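Long-range contacts in carbohydrate binding family 6 (Clostridium thermocellum, PDB 5A8C), which probably hydrolyses terminal alpha-L-arabinofuranosyl linkages at a pocket on the axis of a five-bladed beta-propeller belonging to glycoside hydrolase family 43: residues N111-L115 and V126-P132; V44-L49 and V272-G276; M204-R208 and I237-M241; A173-F177 and K244-G248; F36-P40 and Q298-C302. One frame throughout, in Å; residues are numbered along the deposited sequence. Where two conformers were deposited one is given.

In the fold
The five contacts show how a beta-propeller is held within its blades, between them and around its axis. Interaction 1 pairs two strands inside one sheet and touches interaction 2, with Phe113 CZ 3.6 Å from Tyr45 CD1. Interactions 2 and 5 both join the first sheet to the last along strand 36-45, their centres about 20 Å apart. Interactions 3 and 4 bind the third sheet to the fourth, with centres about 12 Å apart and Met204 SD 3.6 Å from Tyr176 CE2. Interaction 5 alone includes the bound TRS, which probably marks the active-site pocket; the calcium ion is close by, about 6 Å from the side chain of Asp39 and about 9 Å from that of Tyr176.

Interaction 1: N111-L115 and V126-P132; sequences NKFYL and VAVSDSP
Asn111 O, at the mouth of this antiparallel strand pair, takes hydrogen bonds from two waters, and each reaches the facing Asp130. One water lies 2.7 Å from Asn111 O and donates equally well to Asp130 O, while the other makes a weak bond to Asp130 OD1. Water thus continues the pairing where the strands part. Further in, the ladder is direct: Phe113 and Ser129 form one hydrogen-bonded pair, Leu115 and Ala127 the next, with Leu115 N 2.8 Å from Ala127 O (171° at the hydrogen). Between them, Tyr114 and Val128 make a non-hydrogen-bonded pair whose side chains run side by side, Tyr114 CD1 being 3.8 Å from Val128 CG2.

On the other side of the sheet Phe113 does the packing. Its CG stands beside the backbone N (chi1 -63°), which brings the ring to residues 130-132, where the chain turns away after strand 124-129. There Pro132 covers one face, its CB 4.0 Å from the ring centroid in a CH-pi contact, and Asp130 O and Ser129 O lie at the edge. Ser129 OG accepts from Ser131 N at 3.0 Å, an ST turn that bends the chain here. The ring also stacks on Tyr108 and meets Tyr45 edge-to-face.

Lys112 CG lies 3.7 Å from Asp130 OD1, the two side chains running alongside. The lysine's amino group bonds instead to Asn110 O. The chemistry implies a division of labour within this blade of the propeller: backbone bonds set the register, the Phe113 ring packs against Pro132 on the face opposite Tyr114 and Val128, and water serves the exposed end.

Interaction 2: V44-L49 and V272-G276; sequences VYNGRL and VEYKG
The Tyr274 ring is sandwiched between aliphatic carbons: Leu49 CB sits over the centre of one face, 3.9 Å from the centroid and a mere 1° off the normal, and CG of the adjacent Lys275 lies over the centre of the opposite face. Gly47 O meets the ring's edge at the hydroxyl end. The facing residues belong to a beta hairpin whose strands, 36-45 and 48-56, are joined by a type I' turn from Tyr45 to Arg48, closed by paired backbone bonds. The hairpin lies in the first sheet of the propeller and Tyr274 in the last, at the end of strand 270-274, so the ring bridges the two blades.

With CG anti to the backbone N (chi1 178°), Tyr274 reaches straight across to the turn. Val44 crosses it at about a right angle, CG2 3.6 Å from Tyr274 CD1. Beside the ring, nearer the strand, Leu49 CD1 lies 4.1 Å from Val272 CG1; Leu79 of a nearby loop also touches both Leu49 and Tyr274.

The polar end is tied by hydrogen bonds. Tyr274 OH donates to Gly47 O at 2.7 Å, approaching 30° out of the carbonyl plane, which holds the hydroxyl end of the ring against the turn. Lys275, extended over the ring, adds weak bonds from NZ to Tyr274 OH and to Asp77 O, and a water 2.7 Å from Lys275 NZ donates to Gly47 O.

Interaction 3: M204-R208 and I237-M241; sequences MSAPR and IEYMM
Among the polar contacts, one salt bridge dominates: Arg208 meets Glu238 end-on, two nitrogens to two oxygens. Arg208 NH2 lies 2.9 Å from Glu238 OE1, and Arg208 NH1 the same 2.9 Å from Glu238 OE2, both N-H groups pointing closely at their acceptors. The oxygens lie almost exactly in the guanidinium plane, yet the carboxylate is turned 36° against it, so OE1 is met on the syn side but well out of the carboxylate plane, and OE2 from above that plane. A bend at chi3 (-67°) of Arg208 brings the guanidinium round to the strand. The buried carboxylate has further donors nearby: Tyr251 OH bonds to OE1 and Ser228 OG to OE2. Four bonds thus hold it, and its negative charge is probably well stabilised.

The apolar contacts come from Met240, two residues further along strand 237-242 and with its side chain on the same side. Its CE reaches Ala206 CB at 3.6 Å, and its SD packs 4.0 Å from Pro207 CD. The thioether end therefore abuts the loop at Ala206 and Pro207, while Phe224 and Phe249 pack against Met240 from elsewhere in the chain.

Residues 205-208 lead from strand 200-204, in the third sheet, by way of the short strand 209-210 toward the fourth sheet, entered at strand 212-218. A connection of this kind, anchored on the sheet that follows by an ion pair whose carboxylate is buried, is a blade-to-blade junction of the beta-propeller.

Interaction 4: A173-F177 and K244-G248; sequences AYMYF and KPTTG
Tyr174 touches both Pro245 and Thr246, the first of two contacts that strand 173-178 makes with the loop between strands 237-242 and 250-256. The strand belongs to the third sheet of the propeller and the loop to the fourth, so this is a joint between neighbouring blades. Tyr174 meets Pro245 with its hydroxyl end, OH 3.8 Å from Pro245 CG, while Pro245 CB lies above the rim of the ring rather than over its centre. Farther back along the same ring, Thr246 CG2 comes to 4.0 Å from Tyr174 CE2, its side chain running across the tyrosine at about a right angle.

Two residues on, alternation along the strand returns the chain to the same side, and Tyr176 follows. Its CG stands beside the backbone N (chi1 -58°), as in Tyr174, so the two rings project together toward the loop; Met204 and Met215 also touch Tyr176. Tyr176 makes the hydrogen bond of this contact, with the main chain of the loop, and Pro245 O lies at the edge of its ring. In this bond Tyr176 OH donates to Pro245 O at 2.7 Å, coming in from above the carbonyl plane, 40° out of it.

Interaction 5: F36-P40 and Q298-C302; sequences FTADP and QRNVC. With TRS (2-amino-2-hydroxymethyl-propane-1,3-diol), chain C.
Arg299 lays its guanidinium flat over a methyl group and grips a ligand with its edge: Ala38 CB sits 3.2 Å above the centre of the plane, while TRS O3 lies in that plane. The contact joins the first and last sheets of the five-bladed propeller near its axis, where strands 36-45 and 300-306 come together without a regular ladder.

TRS probably comes from the crystallisation liquor; its O3 receives bonds from Arg299 NH1 at 2.9 Å and from NH2, and donates to Asp39 OD2 at 2.6 Å. Asp39 OD1 also faces Arg299 NH1 at 3.7 Å, a long ion pair in which the oxygen stands well out of the guanidinium plane and no N-H points at it. Second-shell partners place both: Asp56 and Asn266 bind the arginine, Ser54 the aspartate. TRS also bonds to Asp162, Glu211, His268 and Tyr66; three acidic residues round one ligand, with Asp39 among them, are consistent with the active-site pocket of family 43.

Away from the ligand, the backbones are linked irregularly. Thr37 N donates to Arg299 O at 2.8 Å, and the next link uses a side chain instead of a backbone carbonyl. Thr37 OG1, set between its own N and carbonyl carbon (chi1 52°), accepts from Val301 N at 2.9 Å. One residue earlier, Phe36 receives Gln298 CB over the centre of its ring, 3.6 Å from the centroid, with Arg299 O at the ring's edge. At the opposite end of this segment, Pro40 CB packs 4.0 Å from Val301 CG2.

Interaction 1: N111-L115 and V126-P132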
# COMPACT_ATOMS: atom_id res chain seq x y z
N ASN A 111 -16.83 -2.10 -12.09
CA ASN A 111 -16.23 -2.94 -13.09
C ASN A 111 -15.00 -2.29 -13.76
O ASN A 111 -14.65 -2.61 -14.91
CB ASN A 111 -17.22 -3.39 -14.15
CG ASN A 111 -16.77 -4.62 -14.89
OD1 ASN A 111 -16.13 -5.52 -14.33
ND2 ASN A 111 -17.13 -4.67 -16.12
N LYS A 112 -14.28 -1.49 -12.99
CA LYS A 112 -13.04 -0.84 -13.41
C LYS A 112 -12.04 -0.98 -12.27
O LYS A 112 -12.38 -1.33 -11.13
CB LYS A 112 -13.26 0.65 -13.75
CG LYS A 112 -14.14 0.84 -14.97
CD LYS A 112 -14.43 2.32 -15.30
CE LYS A 112 -15.69 2.39 -16.15
NZ LYS A 112 -16.88 1.99 -15.36
N PHE A 113 -10.79 -0.68 -12.59
CA PHE A 113 -9.69 -0.75 -11.66
C PHE A 113 -9.10 0.64 -11.48
O PHE A 113 -8.80 1.33 -12.45
CB PHE A 113 -8.61 -1.71 -12.19
CG PHE A 113 -9.13 -3.13 -12.32
CD1 PHE A 113 -9.83 -3.49 -13.45
CD2 PHE A 113 -9.01 -4.00 -11.28
CE1 PHE A 113 -10.41 -4.76 -13.55
CE2 PHE A 113 -9.57 -5.29 -11.38
CZ PHE A 113 -10.29 -5.62 -12.53
N TYR A 114 -8.99 1.03 -10.20
CA TYR A 114 -8.49 2.35 -9.82
C TYR A 114 -7.22 2.15 -9.03
O TYR A 114 -7.21 1.44 -8.01
CB TYR A 114 -9.55 3.09 -8.95
CG TYR A 114 -10.82 3.28 -9.72
CD1 TYR A 114 -10.98 4.39 -10.55
CD2 TYR A 114 -11.87 2.37 -9.65
CE1 TYR A 114 -12.10 4.54 -11.32
CE2 TYR A 114 -13.01 2.53 -10.41
CZ TYR A 114 -13.14 3.64 -11.22
OH TYR A 114 -14.32 3.78 -11.92
N LEU A 115 -6.13 2.72 -9.54
CA LEU A 115 -4.79 2.56 -9.02
C LEU A 115 -4.30 3.93 -8.57
O LEU A 115 -4.00 4.78 -9.39
CB LEU A 115 -3.92 1.99 -10.14
CG LEU A 115 -2.50 1.61 -9.80
CD1 LEU A 115 -2.47 0.42 -8.83
CD2 LEU A 115 -1.74 1.21 -11.09
N VAL A 126 -4.59 9.22 -9.45
CA VAL A 126 -5.42 8.04 -9.73
C VAL A 126 -5.29 7.69 -11.19
O VAL A 126 -5.38 8.52 -12.08
CB VAL A 126 -6.90 8.28 -9.37
CG1 VAL A 126 -7.50 9.48 -10.12
CG2 VAL A 126 -7.72 7.01 -9.62
N ALA A 127 -5.04 6.40 -11.45
CA ALA A 127 -5.03 5.87 -12.81
C ALA A 127 -6.07 4.78 -12.93
O ALA A 127 -6.41 4.10 -11.96
CB ALA A 127 -3.64 5.35 -13.15
N VAL A 128 -6.65 4.64 -14.13
CA VAL A 128 -7.83 3.82 -14.33
C VAL A 128 -7.57 2.86 -15.48
O VAL A 128 -6.95 3.22 -16.48
CB VAL A 128 -9.06 4.73 -14.64
CG1 VAL A 128 -10.35 3.92 -14.72
CG2 VAL A 128 -9.20 5.83 -13.59
N SER A 129 -8.17 1.68 -15.37
CA SER A 129 -8.20 0.71 -16.48
C SER A 129 -9.44 -0.13 -16.37
O SER A 129 -9.94 -0.40 -15.30
CB SER A 129 -6.97 -0.20 -16.43
OG SER A 129 -6.93 -1.06 -17.59
N ASP A 130 -9.89 -0.64 -17.52
CA ASP A 130 -10.93 -1.69 -17.50
C ASP A 130 -10.36 -3.08 -17.25
O ASP A 130 -11.11 -3.99 -17.04
CB ASP A 130 -11.67 -1.73 -18.85
CG ASP A 130 -12.43 -0.52 -19.18
OD1 ASP A 130 -12.82 0.24 -18.34
OD2 ASP A 130 -12.78 -0.40 -20.38
N SER A 131 -9.04 -3.21 -17.28
CA SER A 131 -8.36 -4.49 -17.07
C SER A 131 -7.49 -4.41 -15.84
O SER A 131 -6.87 -3.38 -15.58
CB SER A 131 -7.42 -4.75 -18.23
OG SER A 131 -6.52 -5.80 -17.99
N PRO A 132 -7.39 -5.51 -15.07
CA PRO A 132 -6.47 -5.50 -13.95
C PRO A 132 -5.04 -5.26 -14.33
O PRO A 132 -4.22 -4.88 -13.50
CB PRO A 132 -6.68 -6.85 -13.29
CG PRO A 132 -7.14 -7.75 -14.44
CD PRO A 132 -8.00 -6.84 -15.27
O HOH W 1 -13.74 -4.55 -16.54
O HOH W 2 -15.51 -1.50 -17.36

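Interaction 2: V44-L49 and V272-G276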
# COMPACT_ATOMS: atom_id res chain seq x y z
N VAL A 44 -8.58 -8.91 -5.36
CA VAL A 44 -9.06 -10.18 -5.92
C VAL A 44 -10.02 -9.87 -7.06
O VAL A 44 -10.93 -9.01 -6.92
CB VAL A 44 -9.75 -11.01 -4.83
CG1 VAL A 44 -10.33 -12.29 -5.40
CG2 VAL A 44 -8.75 -11.33 -3.73
N TYR A 45 -9.84 -10.54 -8.18
CA TYR A 45 -10.68 -10.34 -9.34
C TYR A 45 -10.72 -11.63 -10.13
O TYR A 45 -9.67 -12.19 -10.47
CB TYR A 45 -10.17 -9.19 -10.23
CG TYR A 45 -10.82 -9.06 -11.56
CD1 TYR A 45 -12.11 -8.62 -11.70
CD2 TYR A 45 -10.14 -9.40 -12.72
CE1 TYR A 45 -12.70 -8.49 -12.94
CE2 TYR A 45 -10.71 -9.27 -13.96
CZ TYR A 45 -11.98 -8.83 -14.07
OH TYR A 45 -12.52 -8.68 -15.31
N ASN A 46 -11.93 -12.10 -10.45
CA ASN A 46 -12.13 -13.29 -11.28
C ASN A 46 -11.30 -14.47 -10.85
O ASN A 46 -10.68 -15.16 -11.67
CB ASN A 46 -12.00 -12.88 -12.74
CG ASN A 46 -13.34 -12.33 -13.30
OD1 ASN A 46 -14.34 -12.19 -12.57
ND2 ASN A 46 -13.31 -11.90 -14.54
N GLY A 47 -11.25 -14.69 -9.55
CA GLY A 47 -10.62 -15.84 -8.98
C GLY A 47 -9.12 -15.73 -8.79
O GLY A 47 -8.54 -16.69 -8.31
N ARG A 48 -8.52 -14.60 -9.17
CA ARG A 48 -7.09 -14.39 -9.03
C ARG A 48 -6.82 -13.32 -7.99
O ARG A 48 -7.58 -12.36 -7.82
CB ARG A 48 -6.49 -13.94 -10.36
CG ARG A 48 -6.61 -14.98 -11.47
CD ARG A 48 -5.88 -14.57 -12.73
NE ARG A 48 -4.45 -14.64 -12.58
CZ ARG A 48 -3.74 -15.76 -12.71
NH1 ARG A 48 -4.29 -16.93 -12.97
NH2 ARG A 48 -2.44 -15.67 -12.52
N LEU A 49 -5.67 -13.46 -7.34
CA LEU A 49 -5.11 -12.44 -6.45
C LEU A 49 -4.05 -11.67 -7.22
O LEU A 49 -3.06 -12.27 -7.68
CB LEU A 49 -4.51 -13.12 -5.23
CG LEU A 49 -3.86 -12.18 -4.20
CD1 LEU A 49 -4.83 -11.21 -3.61
CD2 LEU A 49 -3.17 -12.98 -3.11
N VAL A 272 -5.42 -8.53 2.84
CA VAL A 272 -6.39 -8.91 1.83
C VAL A 272 -6.95 -10.29 2.16
O VAL A 272 -6.23 -11.18 2.61
CB VAL A 272 -5.74 -8.87 0.39
CG1 VAL A 272 -4.62 -9.92 0.24
CG2 VAL A 272 -6.76 -9.03 -0.71
N GLU A 273 -8.23 -10.48 1.85
CA GLU A 273 -8.89 -11.79 1.98
C GLU A 273 -8.94 -12.44 0.60
O GLU A 273 -9.27 -11.79 -0.40
CB GLU A 273 -10.29 -11.62 2.52
CG GLU A 273 -10.93 -12.94 2.90
CD GLU A 273 -12.35 -12.84 3.38
OE1 GLU A 273 -12.99 -11.78 3.26
OE2 GLU A 273 -12.83 -13.89 3.88
N TYR A 274 -8.57 -13.72 0.53
CA TYR A 274 -8.58 -14.45 -0.75
C TYR A 274 -8.99 -15.87 -0.47
O TYR A 274 -8.34 -16.56 0.34
CB TYR A 274 -7.21 -14.38 -1.41
CG TYR A 274 -7.08 -15.15 -2.73
CD1 TYR A 274 -7.96 -14.89 -3.80
CD2 TYR A 274 -6.14 -16.14 -2.90
CE1 TYR A 274 -7.83 -15.52 -5.01
CE2 TYR A 274 -6.00 -16.76 -4.12
CZ TYR A 274 -6.88 -16.49 -5.16
OH TYR A 274 -6.71 -17.16 -6.35
N LYS A 275 -10.11 -16.29 -1.06
CA LYS A 275 -10.62 -17.65 -0.92
C LYS A 275 -10.78 -18.04 0.55
O LYS A 275 -10.45 -19.15 0.95
CB LYS A 275 -9.78 -18.63 -1.71
CG LYS A 275 -9.89 -18.38 -3.23
CD LYS A 275 -9.01 -19.28 -4.06
CE LYS A 275 -9.28 -19.11 -5.55
NZ LYS A 275 -8.35 -19.94 -6.42
N GLY A 276 -11.35 -17.12 1.32
CA GLY A 276 -11.72 -17.40 2.68
C GLY A 276 -10.61 -17.34 3.71
O GLY A 276 -10.88 -17.59 4.88
O HOH W 3 -9.38 -19.34 -8.85

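Interaction 3: M204-R208 and I237-M241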
# COMPACT_ATOMS: atom_id res chain seq x y z
N MET A 204 -6.60 12.32 11.25
CA MET A 204 -6.59 11.19 12.18
C MET A 204 -5.27 11.16 12.90
O MET A 204 -4.30 11.79 12.49
CB MET A 204 -6.83 9.85 11.45
CG MET A 204 -8.18 9.72 10.84
SD MET A 204 -8.43 8.27 9.83
CE MET A 204 -8.06 6.98 11.02
N SER A 205 -5.21 10.38 13.96
CA SER A 205 -3.99 10.21 14.74
C SER A 205 -3.76 8.73 15.07
O SER A 205 -4.70 8.01 15.38
CB SER A 205 -4.04 11.00 16.06
OG SER A 205 -4.40 12.35 15.91
N ALA A 206 -2.51 8.33 14.98
CA ALA A 206 -2.13 6.96 15.37
C ALA A 206 -0.75 7.02 15.97
O ALA A 206 0.12 7.72 15.47
CB ALA A 206 -2.11 6.00 14.16
N PRO A 207 -0.49 6.22 17.02
CA PRO A 207 0.79 6.31 17.69
C PRO A 207 1.95 6.04 16.73
O PRO A 207 2.00 5.01 16.05
CB PRO A 207 0.69 5.22 18.77
CG PRO A 207 -0.72 5.00 18.99
CD PRO A 207 -1.41 5.28 17.71
N ARG A 208 2.91 6.95 16.70
CA ARG A 208 4.13 6.76 15.97
C ARG A 208 3.91 6.58 14.45
O ARG A 208 4.73 5.96 13.77
CB ARG A 208 4.96 5.61 16.59
CG ARG A 208 5.40 5.97 18.01
CD ARG A 208 5.83 4.77 18.86
NE ARG A 208 4.72 3.87 19.15
CZ ARG A 208 4.50 2.73 18.51
NH1 ARG A 208 5.29 2.31 17.52
NH2 ARG A 208 3.42 2.05 18.84
N ILE A 237 4.61 -2.86 11.30
CA ILE A 237 3.23 -2.66 10.86
C ILE A 237 2.36 -2.81 12.10
O ILE A 237 2.33 -3.87 12.72
CB ILE A 237 2.81 -3.64 9.76
CG1 ILE A 237 3.77 -3.66 8.59
CG2 ILE A 237 1.37 -3.32 9.34
CD1 ILE A 237 4.06 -2.30 7.94
N GLU A 238 1.70 -1.71 12.46
CA GLU A 238 0.89 -1.63 13.67
C GLU A 238 -0.51 -1.24 13.29
O GLU A 238 -0.81 -0.97 12.12
CB GLU A 238 1.54 -0.70 14.68
CG GLU A 238 3.03 -1.02 14.84
CD GLU A 238 3.74 -0.39 16.02
OE1 GLU A 238 3.11 -0.22 17.09
OE2 GLU A 238 4.93 -0.12 15.91
N TYR A 239 -1.45 -1.27 14.26
CA TYR A 239 -2.83 -1.02 13.89
C TYR A 239 -3.68 -0.57 15.07
O TYR A 239 -3.35 -0.75 16.24
CB TYR A 239 -3.48 -2.24 13.20
CG TYR A 239 -3.91 -3.36 14.14
CD1 TYR A 239 -2.97 -4.08 14.88
CD2 TYR A 239 -5.23 -3.69 14.30
CE1 TYR A 239 -3.35 -5.08 15.74
CE2 TYR A 239 -5.64 -4.70 15.16
CZ TYR A 239 -4.68 -5.41 15.85
OH TYR A 239 -5.11 -6.37 16.74
N MET A 240 -4.82 -0.01 14.65
CA MET A 240 -5.89 0.44 15.52
C MET A 240 -7.21 -0.12 15.03
O MET A 240 -7.35 -0.42 13.84
CB MET A 240 -6.00 1.95 15.54
CG MET A 240 -4.72 2.72 15.76
SD MET A 240 -4.96 4.50 15.96
CE MET A 240 -5.60 4.99 14.45
N MET A 241 -8.21 -0.19 15.91
CA MET A 241 -9.55 -0.63 15.55
C MET A 241 -10.57 0.40 15.98
O MET A 241 -10.40 1.09 17.01
CB MET A 241 -9.90 -1.97 16.22
CG MET A 241 -9.11 -3.13 15.65
SD MET A 241 -9.27 -4.66 16.59
CE MET A 241 -10.96 -5.06 16.23

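Interaction 4: A173-F177 and K244-G248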
# COMPACT_ATOMS: atom_id res chain seq x y z
N ALA A 173 -16.59 5.70 -0.53
CA ALA A 173 -15.14 5.49 -0.62
C ALA A 173 -14.41 6.57 0.16
O ALA A 173 -14.82 7.75 0.21
CB ALA A 173 -14.70 5.52 -2.07
N TYR A 174 -13.28 6.17 0.72
CA TYR A 174 -12.38 6.99 1.50
C TYR A 174 -10.97 6.76 1.05
O TYR A 174 -10.58 5.62 0.80
CB TYR A 174 -12.45 6.65 2.98
CG TYR A 174 -13.81 6.85 3.63
CD1 TYR A 174 -14.75 5.83 3.66
CD2 TYR A 174 -14.15 8.05 4.25
CE1 TYR A 174 -15.96 5.97 4.28
CE2 TYR A 174 -15.38 8.20 4.87
CZ TYR A 174 -16.27 7.16 4.90
OH TYR A 174 -17.49 7.34 5.53
N MET A 175 -10.16 7.82 1.00
CA MET A 175 -8.71 7.73 0.82
C MET A 175 -8.03 8.19 2.09
O MET A 175 -8.19 9.36 2.46
CB MET A 175 -8.22 8.54 -0.35
CG MET A 175 -6.70 8.46 -0.51
SD MET A 175 -5.92 9.66 -1.59
CE MET A 175 -6.47 8.90 -3.06
N TYR A 176 -7.26 7.30 2.69
CA TYR A 176 -6.38 7.61 3.82
C TYR A 176 -4.99 7.89 3.27
O TYR A 176 -4.57 7.23 2.31
CB TYR A 176 -6.33 6.40 4.80
CG TYR A 176 -7.68 6.00 5.34
CD1 TYR A 176 -8.60 5.28 4.58
CD2 TYR A 176 -8.09 6.38 6.64
CE1 TYR A 176 -9.85 4.94 5.07
CE2 TYR A 176 -9.33 6.02 7.12
CZ TYR A 176 -10.23 5.31 6.34
OH TYR A 176 -11.46 4.92 6.76
N PHE A 177 -4.26 8.85 3.82
CA PHE A 177 -2.96 9.20 3.27
C PHE A 177 -2.18 9.99 4.33
O PHE A 177 -2.72 10.33 5.38
CB PHE A 177 -3.10 9.98 1.94
CG PHE A 177 -3.86 11.27 2.07
CD1 PHE A 177 -5.25 11.28 2.02
CD2 PHE A 177 -3.21 12.48 2.15
CE1 PHE A 177 -5.97 12.49 2.09
CE2 PHE A 177 -3.89 13.68 2.20
CZ PHE A 177 -5.27 13.67 2.14
N LYS A 244 -16.06 2.92 13.72
CA LYS A 244 -16.32 3.98 12.73
C LYS A 244 -15.11 4.09 11.81
O LYS A 244 -14.00 3.75 12.18
CB LYS A 244 -16.56 5.32 13.44
CG LYS A 244 -17.77 5.35 14.38
CD LYS A 244 -17.86 6.60 15.23
CE LYS A 244 -16.76 6.74 16.28
NZ LYS A 244 -16.78 8.08 16.89
N PRO A 245 -15.28 4.67 10.59
CA PRO A 245 -14.18 4.65 9.61
C PRO A 245 -13.13 5.72 9.83
O PRO A 245 -12.00 5.54 9.34
CB PRO A 245 -14.87 4.87 8.27
CG PRO A 245 -16.17 5.55 8.63
CD PRO A 245 -16.58 4.94 9.94
N THR A 246 -13.46 6.84 10.51
CA THR A 246 -12.54 7.96 10.54
C THR A 246 -12.31 8.54 11.94
O THR A 246 -11.52 9.47 12.07
CB THR A 246 -13.01 9.08 9.62
OG1 THR A 246 -14.22 9.64 10.14
CG2 THR A 246 -13.19 8.63 8.19
N THR A 247 -12.97 7.98 12.95
CA THR A 247 -12.93 8.41 14.33
C THR A 247 -13.09 7.17 15.21
O THR A 247 -13.45 6.11 14.68
CB THR A 247 -14.05 9.42 14.69
OG1 THR A 247 -15.31 8.81 14.48
CG2 THR A 247 -13.94 10.69 13.88
N GLY A 248 -12.79 7.28 16.47
CA GLY A 248 -13.07 6.24 17.41
C GLY A 248 -12.00 5.14 17.49
O GLY A 248 -12.28 4.12 18.08

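Interaction 5: F36-P40 and Q298-C302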
# COMPACT_ATOMS: atom_id res chain seq x y z
N PHE A 36 12.81 -5.78 -8.91
CA PHE A 36 12.58 -5.45 -7.50
C PHE A 36 11.22 -4.76 -7.32
O PHE A 36 10.79 -3.95 -8.15
CB PHE A 36 13.75 -4.58 -7.01
CG PHE A 36 15.07 -5.32 -7.03
CD1 PHE A 36 15.28 -6.34 -6.12
CD2 PHE A 36 16.05 -5.02 -7.96
CE1 PHE A 36 16.47 -7.06 -6.16
CE2 PHE A 36 17.23 -5.76 -8.00
CZ PHE A 36 17.43 -6.76 -7.09
N THR A 37 10.58 -5.11 -6.21
CA THR A 37 9.20 -4.69 -5.93
C THR A 37 9.06 -4.35 -4.47
O THR A 37 9.66 -4.97 -3.59
CB THR A 37 8.21 -5.86 -6.26
OG1 THR A 37 8.57 -7.08 -5.64
CG2 THR A 37 8.09 -6.04 -7.78
N ALA A 38 8.18 -3.37 -4.18
CA ALA A 38 8.00 -2.87 -2.82
C ALA A 38 6.56 -2.38 -2.62
O ALA A 38 5.80 -2.20 -3.58
CB ALA A 38 8.95 -1.72 -2.53
N ASP A 39 6.22 -2.17 -1.36
CA ASP A 39 4.97 -1.42 -1.03
C ASP A 39 3.73 -2.02 -1.66
O ASP A 39 2.94 -1.33 -2.31
CB ASP A 39 5.10 0.05 -1.46
CG ASP A 39 6.38 0.69 -1.04
OD1 ASP A 39 6.87 0.45 0.07
OD2 ASP A 39 6.89 1.54 -1.88
N PRO A 40 3.53 -3.34 -1.52
CA PRO A 40 2.43 -3.98 -2.24
C PRO A 40 1.04 -3.54 -1.83
O PRO A 40 0.79 -3.23 -0.63
CB PRO A 40 2.64 -5.44 -1.92
CG PRO A 40 3.30 -5.45 -0.57
CD PRO A 40 4.25 -4.28 -0.65
N GLN A 298 16.23 -1.85 -3.24
CA GLN A 298 16.05 -3.05 -4.07
C GLN A 298 15.34 -4.08 -3.25
O GLN A 298 15.92 -5.05 -2.74
CB GLN A 298 17.36 -3.54 -4.67
CG GLN A 298 17.87 -2.59 -5.76
CD GLN A 298 19.15 -3.00 -6.44
OE1 GLN A 298 19.22 -3.02 -7.67
NE2 GLN A 298 20.20 -3.22 -5.66
N ARG A 299 14.02 -3.90 -3.11
CA ARG A 299 13.14 -4.72 -2.28
C ARG A 299 12.50 -5.84 -3.10
O ARG A 299 12.55 -5.83 -4.33
CB ARG A 299 12.10 -3.82 -1.62
CG ARG A 299 12.71 -2.85 -0.61
CD ARG A 299 11.82 -1.71 -0.24
NE ARG A 299 11.82 -0.67 -1.27
CZ ARG A 299 11.10 0.44 -1.15
NH1 ARG A 299 10.53 0.76 -0.01
NH2 ARG A 299 10.95 1.24 -2.19
N ASN A 300 11.84 -6.76 -2.41
CA ASN A 300 11.01 -7.77 -3.08
C ASN A 300 9.76 -8.02 -2.27
O ASN A 300 9.77 -8.05 -1.03
CB ASN A 300 11.77 -9.07 -3.35
CG ASN A 300 12.29 -9.70 -2.07
OD1 ASN A 300 13.39 -9.42 -1.61
ND2 ASN A 300 11.47 -10.57 -1.48
N VAL A 301 8.67 -8.28 -2.99
CA VAL A 301 7.39 -8.60 -2.36
C VAL A 301 7.45 -9.92 -1.62
O VAL A 301 8.13 -10.88 -2.00
CB VAL A 301 6.28 -8.56 -3.41
CG1 VAL A 301 6.47 -9.63 -4.50
CG2 VAL A 301 4.89 -8.66 -2.84
N CYS A 302 6.63 -10.04 -0.57
CA CYS A 302 6.43 -11.20 0.28
C CYS A 302 4.94 -11.37 0.57
O CYS A 302 4.19 -10.39 0.54
CB CYS A 302 7.21 -11.08 1.59
SG CYS A 302 8.99 -11.00 1.47
C TRS C . 7.70 4.67 0.55
C1 TRS C . 7.40 6.16 0.64
C2 TRS C . 6.43 3.87 0.80
C3 TRS C . 8.35 4.30 -0.81
N TRS C . 8.68 4.31 1.64
O1 TRS C . 6.41 6.48 -0.33
O2 TRS C . 6.03 3.94 2.17
O3 TRS C . 8.82 2.99 -0.88